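Local atomic coordinates of CdiA toxin (Cupriavidus taiwanensis, PDB entry 5T87), a protein that probably acts as the toxic C-terminal catalytic domain of a contact-dependent growth inhibition protein, here in complex with its immunity protein. Residues Ser9-Glu12 with Asn13-Gln16. Residues are numbered along the deposited sequence; the frame is centred on the assembly and turned at random.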
ATOM      1  N   SER E   9      -5.218   6.506  16.566  1.00 67.36           N
ATOM      2  CA  SER E   9      -4.604   7.766  17.045  1.00 69.17           C
ATOM      3  C   SER E   9      -3.304   8.145  16.306  1.00 69.30           C
ATOM      4  O   SER E   9      -3.020   9.329  16.077  1.00 68.85           O
ATOM      5  CB  SER E   9      -4.368   7.716  18.564  1.00 71.64           C
ATOM      6  OG  SER E   9      -3.605   6.583  18.942  1.00 72.23           O
ATOM      7  N   VAL E  10      -2.529   7.131  15.932  1.00 70.12           N
ATOM      8  CA  VAL E  10      -1.319   7.320  15.124  1.00 70.16           C
ATOM      9  C   VAL E  10      -1.661   7.829  13.707  1.00 68.92           C
ATOM     10  O   VAL E  10      -0.935   8.671  13.160  1.00 69.29           O
ATOM     11  CB  VAL E  10      -0.487   6.018  15.049  1.00 71.13           C
ATOM     12  CG1 VAL E  10       0.699   6.185  14.112  1.00 71.06           C
ATOM     13  CG2 VAL E  10       0.018   5.611  16.437  1.00 74.61           C
ATOM     14  N   LEU E  11      -2.753   7.316  13.126  1.00 67.18           N
ATOM     15  CA  LEU E  11      -3.286   7.822  11.850  1.00 65.07           C
ATOM     16  C   LEU E  11      -3.734   9.279  11.945  1.00 66.27           C
ATOM     17  O   LEU E  11      -3.399  10.077  11.073  1.00 66.05           O
ATOM     18  CB  LEU E  11      -4.455   6.945  11.364  1.00 63.18           C
ATOM     19  CG  LEU E  11      -5.257   7.351  10.112  1.00 60.82           C
ATOM     20  CD1 LEU E  11      -4.355   7.562   8.908  1.00 60.70           C
ATOM     21  CD2 LEU E  11      -6.317   6.301   9.804  1.00 59.10           C
ATOM     22  N   GLU E  12      -4.496   9.613  12.992  1.00 68.51           N
ATOM     23  CA  GLU E  12      -4.999  10.992  13.183  1.00 69.45           C
ATOM     24  C   GLU E  12      -3.853  12.012  13.319  1.00 71.71           C
ATOM     25  O   GLU E  12      -3.902  13.076  12.707  1.00 70.16           O
ATOM     26  CB  GLU E  12      -5.976  11.069  14.363  1.00 69.19           C
ATOM     27  CG  GLU E  12      -7.316  10.386  14.081  1.00 69.08           C
ATOM     28  CD  GLU E  12      -8.200  10.161  15.315  1.00 70.83           C
ATOM     29  OE1 GLU E  12      -7.743  10.388  16.450  1.00 75.14           O
ATOM     30  OE2 GLU E  12      -9.369   9.739  15.167  1.00 69.40           O
ATOM     31  N   ASN E  13      -2.796  11.657  14.051  1.00 75.15           N
ATOM     32  CA  ASN E  13      -1.621  12.529  14.172  1.00 79.87           C
ATOM     33  C   ASN E  13      -0.568  12.290  13.067  1.00 79.81           C
ATOM     34  O   ASN E  13       0.608  12.582  13.278  1.00 84.20           O
ATOM     35  CB  ASN E  13      -0.978  12.389  15.576  1.00 84.17           C
ATOM     36  CG  ASN E  13      -1.931  12.764  16.707  1.00 86.53           C
ATOM     37  OD1 ASN E  13      -2.293  11.916  17.520  1.00 89.09           O
ATOM     38  ND2 ASN E  13      -2.346  14.037  16.762  1.00 87.12           N
ATOM     39  N   SER E  14      -0.976  11.779  11.899  1.00 77.98           N
ATOM     40  CA  SER E  14      -0.049  11.509  10.774  1.00 76.75           C
ATOM     41  C   SER E  14       0.014  12.697   9.813  1.00 76.59           C
ATOM     42  O   SER E  14      -0.791  13.609   9.908  1.00 77.90           O
ATOM     43  CB  SER E  14      -0.462  10.242  10.007  1.00 73.92           C
ATOM     44  OG  SER E  14      -1.657  10.430   9.265  1.00 72.14           O
ATOM     45  N   VAL E  15       0.968  12.666   8.885  1.00 77.75           N
ATOM     46  CA  VAL E  15       1.155  13.741   7.889  1.00 78.36           C
ATOM     47  C   VAL E  15       1.329  13.167   6.459  1.00 76.59           C
ATOM     48  O   VAL E  15       2.001  12.149   6.248  1.00 74.02           O
ATOM     49  CB  VAL E  15       2.338  14.688   8.278  1.00 80.51           C
ATOM     50  CG1 VAL E  15       3.679  13.953   8.316  1.00 80.22           C
ATOM     51  CG2 VAL E  15       2.411  15.896   7.346  1.00 81.18           C
ATOM     52  N   GLN E  16       0.701  13.829   5.491  1.00 74.73           N
ATOM     53  CA  GLN E  16       0.810  13.444   4.094  1.00 73.68           C
ATOM     54  C   GLN E  16       2.235  13.699   3.659  1.00 74.00           C
ATOM     55  O   GLN E  16       2.795  14.731   3.992  1.00 76.58           O
ATOM     56  CB  GLN E  16      -0.153  14.274   3.247  1.00 73.37           C
ATOM     57  CG  GLN E  16      -0.183  13.894   1.778  1.00 73.75           C
ATOM     58  CD  GLN E  16      -1.320  14.549   1.020  1.00 73.98           C
ATOM     59  OE1 GLN E  16      -2.094  15.315   1.582  1.00 75.42           O
ATOM     60  NE2 GLN E  16      -1.424  14.249  -0.264  1.00 74.40           N
TER
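Ser14 reaches back to Leu11 where the short helix 7-12 ends and the chain turns into strand 15-18. Its CB lies 3.1 Å from Leu11 O and 3.6 Å from Val10 O, close to two carbonyl oxygens in the final turn of the helix. From there OG takes the position between its own backbone N and carbonyl carbon (chi1 70°), which swings it onto Leu11 O at 2.5 Å. It arrives in the plane of that carbonyl, on a lone pair, and Leu11 CD1 lies 4.0 Å from the same OG. The backbone takes a different approach: Ser14 N bonds Leu11 O at 3.1 Å from well above the carbonyl plane, off the lone pairs. One oxygen at the helix end is thus gripped twice by a single residue, and the short side chain of serine suits this, because its hydroxyl sits one bond beyond CB.

One residue earlier, Asn13 is the first to leave helical geometry, yet its N still gives a last helical hydrogen bond to Ser9 O, 3.1 Å away and fairly straight at 161°. Leu11 and Val10 suit the buried side of the helix, where both pack on Phe37 of strand 34-41, while Leu11 also meets Arg4, and the exposed Glu12 meets Thr2, of the CdiI immunity protein.

Ser14 OG is also hydrogen-bonded to Arg24 NE, and Val15 pairs through its backbone with Val25, so the turn passes directly into the antiparallel sheet. With the hydroxyl proton directed to Leu11 O, OG can accept from the guanidinium, whose positive charge would probably polarise the hydroxyl and strengthen its bond to the helix end.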